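Local coordinates for leucyl-tRNA synthetase subunit alpha (PDB 3O0A), which joins leucine to its cognate tRNA and, through the CP1 hydrolytic domain described here, probably clears tRNAs charged with the wrong amino acid, at residues P60-V65 with V130-G135; P47-G52 with M140-H145; V56-E61 with T136-C141. All blocks are in the same frame, centred on the assembly; numbering follows the deposited sequence.

Interaction 1: residues P60-V65 with V130-G135; sequences PEHPLV and VLYEYG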
loop_
_atom_site.group_PDB
_atom_site.type_symbol
_atom_site.label_atom_id
_atom_site.label_comp_id
_atom_site.label_asym_id
_atom_site.label_seq_id
_atom_site.Cartn_x
_atom_site.Cartn_y
_atom_site.Cartn_z
ATOM N N PRO A 60 8.156 -5.612 -7.477
ATOM C CA PRO A 60 8.392 -5.395 -8.914
ATOM C C PRO A 60 7.776 -6.477 -9.797
ATOM O O PRO A 60 7.342 -6.174 -10.922
ATOM C CB PRO A 60 9.920 -5.431 -9.044
ATOM C CG PRO A 60 10.446 -5.222 -7.664
ATOM C CD PRO A 60 9.405 -5.652 -6.694
ATOM N N GLU A 61 7.738 -7.718 -9.306
ATOM C CA GLU A 61 7.202 -8.830 -10.095
ATOM C C GLU A 61 5.692 -9.003 -9.951
ATOM O O GLU A 61 5.116 -9.922 -10.542
ATOM C CB GLU A 61 7.880 -10.158 -9.741
ATOM C CG GLU A 61 9.383 -10.081 -9.667
ATOM C CD GLU A 61 9.892 -9.744 -8.265
ATOM O OE1 GLU A 61 9.151 -9.153 -7.450
ATOM O OE2 GLU A 61 11.048 -10.094 -7.974
ATOM N N HIS A 62 5.059 -8.155 -9.145
ATOM C CA HIS A 62 3.605 -8.245 -8.943
ATOM C C HIS A 62 2.892 -8.090 -10.290
ATOM O O HIS A 62 3.191 -7.155 -11.035
ATOM C CB HIS A 62 3.122 -7.176 -7.952
ATOM C CG HIS A 62 1.753 -7.444 -7.395
ATOM N ND1 HIS A 62 0.613 -7.369 -8.165
ATOM C CD2 HIS A 62 1.344 -7.789 -6.148
ATOM C CE1 HIS A 62 -0.440 -7.662 -7.422
ATOM N NE2 HIS A 62 -0.027 -7.918 -6.193
ATOM N N PRO A 63 1.977 -9.023 -10.618
ATOM C CA PRO A 63 1.240 -8.974 -11.886
ATOM C C PRO A 63 0.513 -7.646 -12.150
ATOM O O PRO A 63 0.264 -7.296 -13.308
ATOM C CB PRO A 63 0.213 -10.104 -11.736
ATOM C CG PRO A 63 0.837 -11.063 -10.787
ATOM C CD PRO A 63 1.617 -10.209 -9.815
ATOM N N LEU A 64 0.158 -6.913 -11.100
ATOM C CA LEU A 64 -0.576 -5.653 -11.296
ATOM C C LEU A 64 0.323 -4.475 -11.682
ATOM O O LEU A 64 -0.152 -3.411 -12.070
ATOM C CB LEU A 64 -1.423 -5.294 -10.069
ATOM C CG LEU A 64 -2.732 -6.060 -9.860
ATOM C CD1 LEU A 64 -3.391 -5.555 -8.576
ATOM C CD2 LEU A 64 -3.680 -5.891 -11.053
ATOM N N VAL A 65 1.635 -4.645 -11.571
ATOM C CA VAL A 65 2.531 -3.534 -11.915
ATOM C C VAL A 65 2.328 -3.023 -13.357
ATOM O O VAL A 65 2.107 -1.832 -13.537
ATOM C CB VAL A 65 4.022 -3.868 -11.624
ATOM C CG1 VAL A 65 4.924 -2.805 -12.221
ATOM C CG2 VAL A 65 4.233 -3.974 -10.120
ATOM N N VAL A 130 10.227 -4.497 -1.240
ATOM C CA VAL A 130 9.037 -5.288 -1.066
ATOM C C VAL A 130 9.192 -6.551 -1.902
ATOM O O VAL A 130 9.331 -6.485 -3.121
ATOM C CB VAL A 130 7.767 -4.469 -1.448
ATOM C CG1 VAL A 130 6.527 -5.352 -1.454
ATOM C CG2 VAL A 130 7.596 -3.321 -0.465
ATOM N N LEU A 131 9.204 -7.694 -1.223
ATOM C CA LEU A 131 9.409 -8.967 -1.904
ATOM C C LEU A 131 8.069 -9.571 -2.286
ATOM O O LEU A 131 7.134 -9.564 -1.489
ATOM C CB LEU A 131 10.215 -9.932 -1.025
ATOM C CG LEU A 131 11.640 -9.473 -0.673
ATOM C CD1 LEU A 131 12.351 -10.492 0.238
ATOM C CD2 LEU A 131 12.472 -9.199 -1.928
ATOM N N TYR A 132 7.988 -10.114 -3.500
ATOM C CA TYR A 132 6.750 -10.730 -3.966
ATOM C C TYR A 132 6.281 -11.860 -3.041
ATOM O O TYR A 132 5.084 -12.102 -2.899
ATOM C CB TYR A 132 6.888 -11.212 -5.418
ATOM C CG TYR A 132 5.579 -11.696 -6.009
ATOM C CD1 TYR A 132 4.483 -10.839 -6.115
ATOM C CD2 TYR A 132 5.432 -13.007 -6.442
ATOM C CE1 TYR A 132 3.276 -11.277 -6.649
ATOM C CE2 TYR A 132 4.222 -13.457 -6.980
ATOM C CZ TYR A 132 3.156 -12.582 -7.080
ATOM O OH TYR A 132 1.961 -13.027 -7.606
ATOM N N GLU A 133 7.242 -12.523 -2.398
ATOM C CA GLU A 133 6.979 -13.684 -1.555
ATOM C C GLU A 133 6.366 -13.340 -0.198
ATOM O O GLU A 133 5.808 -14.218 0.471
ATOM C CB GLU A 133 8.273 -14.489 -1.350
ATOM C CG GLU A 133 8.868 -15.073 -2.641
ATOM C CD GLU A 133 9.499 -14.026 -3.561
ATOM O OE1 GLU A 133 10.002 -12.998 -3.062
ATOM O OE2 GLU A 133 9.485 -14.233 -4.799
ATOM N N TYR A 134 6.492 -12.087 0.229
ATOM C CA TYR A 134 5.849 -11.675 1.469
ATOM C C TYR A 134 4.372 -11.431 1.222
ATOM O O TYR A 134 4.016 -10.578 0.401
ATOM C CB TYR A 134 6.444 -10.401 2.069
ATOM C CG TYR A 134 5.658 -9.974 3.305
ATOM C CD1 TYR A 134 5.789 -10.668 4.508
ATOM C CD2 TYR A 134 4.741 -8.915 3.249
ATOM C CE1 TYR A 134 5.054 -10.303 5.637
ATOM C CE2 TYR A 134 3.999 -8.541 4.371
ATOM C CZ TYR A 134 4.169 -9.238 5.561
ATOM O OH TYR A 134 3.444 -8.883 6.685
ATOM N N GLY A 135 3.521 -12.153 1.950
ATOM C CA GLY A 135 2.071 -11.960 1.831
ATOM C C GLY A 135 1.538 -12.093 0.415
ATOM O O GLY A 135 1.769 -13.105 -0.254
HETATM O O HOH W 1 10.219 -9.900 -5.152
#
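The edge of the Tyr132 ring is directed at the face of the His62 ring in an offset T-shaped stack, the two planes 89° apart and the centroids 5.9 Å from each other. Contact is made by one corner of the phenol, Tyr132 CE1 lying 4.0 Å from His62 CD2. At its own edge the imidazole is engaged within its segment: Leu64 N donates to His62 ND1 over 3.0 Å, only 4° out of the ring plane. This is a capping bond at the turn that leads into helix 64-74, and it probably holds the rotation of the ring that Tyr132 meets. The phenol in turn runs across Pro63, whose CD is 3.7 Å from Tyr132 CE1 and 3.6 Å from Tyr132 OH. With CG anti to the backbone N (chi1 -173°), the tyrosine side chain leaves its type I turn, Leu131 to Tyr134, and reaches over to the proline and histidine.

The polar half of the contact illustrates how one water can join a side chain to a backbone. Water 1 donates to Glu61 OE1 at 2.6 Å and accepts from Tyr132 N at 2.8 Å, while Glu61 OE1 also lies beside Tyr132 CB. The other carboxylate oxygen, OE2, forms a salt bridge with Arg98, so both oxygens of this glutamate have partners.

Pro60 continues the packing inward, its CD against Val130 O and its ring on Phe86 and Met90 of helix 80-91. The contact thus joins the approach to helix 64-74 to the loop before strand 138-141, with helix 95-99 meeting Leu131 and His62 resting on Ala138.

Interaction 2: residues P47-G52 with M140-H145; sequences PDTVFG and MCVPAH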
loop_
_atom_site.group_PDB
_atom_site.type_symbol
_atom_site.label_atom_id
_atom_site.label_comp_id
_atom_site.label_asym_id
_atom_site.label_seq_id
_atom_site.Cartn_x
_atom_site.Cartn_y
_atom_site.Cartn_z
ATOM N N PRO A 47 -2.901 -4.349 11.135
ATOM C CA PRO A 47 -4.145 -3.738 10.674
ATOM C C PRO A 47 -4.574 -2.552 11.553
ATOM O O PRO A 47 -5.364 -1.717 11.112
ATOM C CB PRO A 47 -5.138 -4.900 10.750
ATOM C CG PRO A 47 -4.611 -5.764 11.855
ATOM C CD PRO A 47 -3.127 -5.708 11.663
ATOM N N ASP A 48 -4.039 -2.481 12.779
ATOM C CA ASP A 48 -4.253 -1.342 13.671
ATOM C C ASP A 48 -3.741 -0.016 13.094
ATOM O O ASP A 48 -4.144 1.051 13.554
ATOM C CB ASP A 48 -3.640 -1.591 15.069
ATOM C CG ASP A 48 -2.146 -1.945 15.021
ATOM O OD1 ASP A 48 -1.677 -2.609 14.068
ATOM O OD2 ASP A 48 -1.434 -1.577 15.970
ATOM N N THR A 49 -2.878 -0.096 12.078
ATOM C CA THR A 49 -2.257 1.082 11.460
ATOM C C THR A 49 -2.870 1.469 10.102
ATOM O O THR A 49 -2.353 2.365 9.414
ATOM C CB THR A 49 -0.728 0.900 11.287
ATOM O OG1 THR A 49 -0.449 -0.104 10.300
ATOM C CG2 THR A 49 -0.069 0.520 12.628
ATOM N N VAL A 50 -3.968 0.813 9.723
ATOM C CA VAL A 50 -4.513 0.972 8.364
ATOM C C VAL A 50 -4.879 2.435 8.040
ATOM O O VAL A 50 -4.741 2.884 6.898
ATOM C CB VAL A 50 -5.707 0.008 8.100
ATOM C CG1 VAL A 50 -6.912 0.388 8.955
ATOM C CG2 VAL A 50 -6.081 -0.017 6.573
ATOM N N PHE A 51 -5.329 3.187 9.048
ATOM C CA PHE A 51 -5.682 4.586 8.800
ATOM C C PHE A 51 -4.445 5.425 8.489
ATOM O O PHE A 51 -4.560 6.540 7.978
ATOM C CB PHE A 51 -6.459 5.183 9.976
ATOM C CG PHE A 51 -7.875 4.675 10.088
ATOM C CD1 PHE A 51 -8.145 3.458 10.708
ATOM C CD2 PHE A 51 -8.943 5.432 9.587
ATOM C CE1 PHE A 51 -9.465 2.977 10.823
ATOM C CE2 PHE A 51 -10.271 4.974 9.703
ATOM C CZ PHE A 51 -10.534 3.736 10.320
ATOM N N GLY A 52 -3.269 4.879 8.793
ATOM C CA GLY A 52 -2.004 5.588 8.597
ATOM C C GLY A 52 -1.322 5.255 7.290
ATOM O O GLY A 52 -0.214 5.723 7.034
ATOM N N MET A 140 0.517 -2.282 2.301
ATOM C CA MET A 140 0.203 -0.911 2.668
ATOM C C MET A 140 1.390 -0.322 3.408
ATOM O O MET A 140 2.053 -1.001 4.215
ATOM C CB MET A 140 -1.067 -0.825 3.505
ATOM C CG MET A 140 -0.928 -1.374 4.912
ATOM S SD MET A 140 -2.537 -1.327 5.712
ATOM C CE MET A 140 -1.994 -1.514 7.410
ATOM N N CYS A 141 1.685 0.938 3.111
ATOM C CA CYS A 141 2.851 1.562 3.697
ATOM C C CYS A 141 2.475 2.657 4.682
ATOM O O CYS A 141 1.732 3.579 4.359
ATOM C CB CYS A 141 3.782 2.075 2.599
ATOM S SG CYS A 141 4.310 0.752 1.481
ATOM N N VAL A 142 3.013 2.525 5.889
ATOM C CA VAL A 142 2.669 3.374 7.017
ATOM C C VAL A 142 4.009 3.903 7.556
ATOM O O VAL A 142 4.570 3.358 8.517
ATOM C CB VAL A 142 1.887 2.589 8.095
ATOM C CG1 VAL A 142 1.460 3.500 9.266
ATOM C CG2 VAL A 142 0.658 1.899 7.468
ATOM N N PRO A 143 4.542 4.960 6.918
ATOM C CA PRO A 143 5.868 5.448 7.307
ATOM C C PRO A 143 5.998 5.861 8.771
ATOM O O PRO A 143 7.093 5.778 9.322
ATOM C CB PRO A 143 6.104 6.667 6.407
ATOM C CG PRO A 143 5.048 6.663 5.402
ATOM C CD PRO A 143 3.953 5.729 5.806
ATOM N N ALA A 144 4.904 6.305 9.389
ATOM C CA ALA A 144 4.933 6.653 10.814
ATOM C C ALA A 144 5.301 5.470 11.717
ATOM O O ALA A 144 5.840 5.671 12.807
ATOM C CB ALA A 144 3.601 7.259 11.243
ATOM N N HIS A 145 5.016 4.246 11.270
ATOM C CA HIS A 145 5.082 3.071 12.149
ATOM C C HIS A 145 5.815 1.864 11.575
ATOM O O HIS A 145 5.818 0.787 12.181
ATOM C CB HIS A 145 3.656 2.695 12.583
ATOM C CG HIS A 145 2.907 3.848 13.168
ATOM N ND1 HIS A 145 3.328 4.494 14.311
ATOM C CD2 HIS A 145 1.796 4.500 12.752
ATOM C CE1 HIS A 145 2.502 5.488 14.580
ATOM N NE2 HIS A 145 1.561 5.510 13.652
HETATM O O HOH W 2 2.043 6.923 8.215
#
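Met140 lays its thioether across Val50 at about a right angle, SD 3.9 Å from Val50 CG2, and its methyl continues on to the backbone, CE reaching 3.7 Å from Val50 CA. The same methyl sits 3.6 Å from Thr49 OG1, a hydroxyl whose hydrogen bond is made with Arg46 O. The first torsion sets CG between the backbone N and the carbonyl carbon (chi1 71°), and the chain beyond is extended, which carries the methyl up against the 3-10 segment 47-52. With an alanine here the side chain would end at CB, which is likely to leave a gap beneath Thr49 and Val50 where the thioether now packs.

Val142 forks over the next part of the 3-10 segment. Its CG2 lies 3.6 Å from Thr49 O, and CG1 is equally near Gly52 O. A side chain on Gly52 would point at this valine: a beta carbon there would come only about 3.1 Å from Val142 CG1, so the absence of one permits the close approach. No direct hydrogen bond crosses the contact; instead water 2 donates to Gly52 O at 2.8 Å and accepts from Ala144 N.

The whole contact is buried. Val50 also touches Ile8 and Phe10 of strand 6-13 and Ile201 of helix 194-207, while Met140 shares Phe10, so the 3-10 segment is packed between strand 138-141, that helix and the strand 6-13.

Interaction 3: residues V56-E61 with T136-C141; sequences VVLAPE and TGAIMC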
loop_
_atom_site.group_PDB
_atom_site.type_symbol
_atom_site.label_atom_id
_atom_site.label_comp_id
_atom_site.label_asym_id
_atom_site.label_seq_id
_atom_site.Cartn_x
_atom_site.Cartn_y
_atom_site.Cartn_z
ATOM N N VAL A 56 0.833 2.715 -1.197
ATOM C CA VAL A 56 0.823 1.278 -1.399
ATOM C C VAL A 56 2.031 0.925 -2.248
ATOM O O VAL A 56 2.365 1.668 -3.174
ATOM C CB VAL A 56 -0.494 0.857 -2.108
ATOM C CG1 VAL A 56 -0.471 -0.610 -2.556
ATOM C CG2 VAL A 56 -1.692 1.123 -1.184
ATOM N N VAL A 57 2.694 -0.189 -1.931
ATOM C CA VAL A 57 3.816 -0.663 -2.754
ATOM C C VAL A 57 3.603 -2.103 -3.226
ATOM O O VAL A 57 3.295 -2.985 -2.427
ATOM C CB VAL A 57 5.177 -0.573 -2.020
ATOM C CG1 VAL A 57 6.271 -1.228 -2.865
ATOM C CG2 VAL A 57 5.548 0.888 -1.731
ATOM N N LEU A 58 3.768 -2.326 -4.529
ATOM C CA LEU A 58 3.752 -3.660 -5.105
ATOM C C LEU A 58 5.188 -4.093 -5.312
ATOM O O LEU A 58 6.025 -3.296 -5.748
ATOM C CB LEU A 58 3.069 -3.633 -6.478
ATOM C CG LEU A 58 1.531 -3.630 -6.538
ATOM C CD1 LEU A 58 0.885 -2.671 -5.563
ATOM C CD2 LEU A 58 1.042 -3.405 -7.979
ATOM N N ALA A 59 5.480 -5.353 -5.021
ATOM C CA ALA A 59 6.756 -5.927 -5.462
ATOM C C ALA A 59 6.911 -5.759 -6.992
ATOM O O ALA A 59 5.925 -5.766 -7.734
ATOM C CB ALA A 59 6.834 -7.373 -5.083
ATOM N N PRO A 60 8.156 -5.612 -7.477
ATOM C CA PRO A 60 8.392 -5.395 -8.914
ATOM C C PRO A 60 7.776 -6.477 -9.797
ATOM O O PRO A 60 7.342 -6.174 -10.922
ATOM C CB PRO A 60 9.920 -5.431 -9.044
ATOM C CG PRO A 60 10.446 -5.222 -7.664
ATOM C CD PRO A 60 9.405 -5.652 -6.694
ATOM N N GLU A 61 7.738 -7.718 -9.306
ATOM C CA GLU A 61 7.202 -8.830 -10.095
ATOM C C GLU A 61 5.692 -9.003 -9.951
ATOM O O GLU A 61 5.116 -9.922 -10.542
ATOM C CB GLU A 61 7.880 -10.158 -9.741
ATOM C CG GLU A 61 9.383 -10.081 -9.667
ATOM C CD GLU A 61 9.892 -9.744 -8.265
ATOM O OE1 GLU A 61 9.151 -9.153 -7.450
ATOM O OE2 GLU A 61 11.048 -10.094 -7.974
ATOM N N THR A 136 0.824 -11.063 -0.034
ATOM C CA THR A 136 0.252 -11.024 -1.373
ATOM C C THR A 136 1.207 -10.390 -2.382
ATOM O O THR A 136 0.864 -10.243 -3.563
ATOM C CB THR A 136 -1.012 -10.155 -1.409
ATOM O OG1 THR A 136 -0.664 -8.823 -1.011
ATOM C CG2 THR A 136 -2.104 -10.707 -0.487
ATOM N N GLY A 137 2.372 -9.960 -1.915
ATOM C CA GLY A 137 3.321 -9.249 -2.778
ATOM C C GLY A 137 3.013 -7.769 -2.950
ATOM O O GLY A 137 3.671 -7.083 -3.737
ATOM N N ALA A 138 2.003 -7.288 -2.229
ATOM C CA ALA A 138 1.680 -5.863 -2.154
ATOM C C ALA A 138 1.460 -5.505 -0.697
ATOM O O ALA A 138 0.872 -6.284 0.067
ATOM C CB ALA A 138 0.442 -5.543 -2.951
ATOM N N ILE A 139 1.952 -4.340 -0.304
ATOM C CA ILE A 139 1.821 -3.922 1.091
ATOM C C ILE A 139 1.193 -2.534 1.184
ATOM O O ILE A 139 1.311 -1.714 0.259
ATOM C CB ILE A 139 3.192 -3.965 1.843
ATOM C CG1 ILE A 139 4.202 -2.990 1.220
ATOM C CG2 ILE A 139 3.753 -5.404 1.869
ATOM C CD1 ILE A 139 5.377 -2.624 2.150
ATOM N N MET A 140 0.517 -2.282 2.301
ATOM C CA MET A 140 0.203 -0.911 2.668
ATOM C C MET A 140 1.390 -0.322 3.408
ATOM O O MET A 140 2.053 -1.001 4.215
ATOM C CB MET A 140 -1.067 -0.825 3.505
ATOM C CG MET A 140 -0.928 -1.374 4.912
ATOM S SD MET A 140 -2.537 -1.327 5.712
ATOM C CE MET A 140 -1.994 -1.514 7.410
ATOM N N CYS A 141 1.685 0.938 3.111
ATOM C CA CYS A 141 2.851 1.562 3.697
ATOM C C CYS A 141 2.475 2.657 4.682
ATOM O O CYS A 141 1.732 3.579 4.359
ATOM C CB CYS A 141 3.782 2.075 2.599
ATOM S SG CYS A 141 4.310 0.752 1.481
#
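Ala59 N donates to Gly137 O over 2.8 Å, a nearly straight bond with 173° at the hydrogen. It continues an antiparallel beta pairing of strands 55-58 and 138-141, neighbours in the four-stranded mixed sheet of this editing domain. Val57 and Ile139 form the hydrogen-bonded pair: Ile139 N reaches Val57 O at 2.9 Å, and Val57 N returns to Ile139 O at 3.0 Å. On either side of Val57, Val56 faces Met140 and Leu58 faces Ala138 as non-hydrogen-bonded pairs. The Val57 carbonyl also receives a CA-H...O contact from Ala138.

Leu58 CD1 meets Ala138 CB at 3.9 Å on the face shared with Val56 and Met140, where Ile40 of strand 37-44 packs against Val56, Leu58 and Ala138. The opposite face carries Val57 and Ile139, both touched by Val130. Ile139 CG1, set between the backbone N and the carbonyl carbon (chi1 62°), lies 4.2 Å from Val57 CB. Gly137 enters the pairing with a positive phi of 82°, at which a beta carbon would be jammed against the carbonyl oxygen of Thr136. Farther along, the Cys141 thiol lies over Val57, its SG 3.4 Å from Val57 CG2.

After strands 6-13 and 37-44, the chain passes through the 3-10 segment 47-52, then strand 55-58 and the lead into helix 64-74. About 65 to 90 residues later it comes back through 130-145 in the reverse order. Interaction 1 (60-65 with 130-135) therefore closes the innermost loop, and interaction 2 (47-52 with 140-145) encloses it. Interaction 3 pairs the intervening strand 55-58 with 138-141, sharing Pro60 and Glu61 with interaction 1 and Met140 and Cys141 with interaction 2. None cross. Interactions 1 and 2 lie on opposite sides of the chain's centre, their centres about 19 Å apart, and the strand pair connects the segment leading into helix 64-74 with the 3-10 segment.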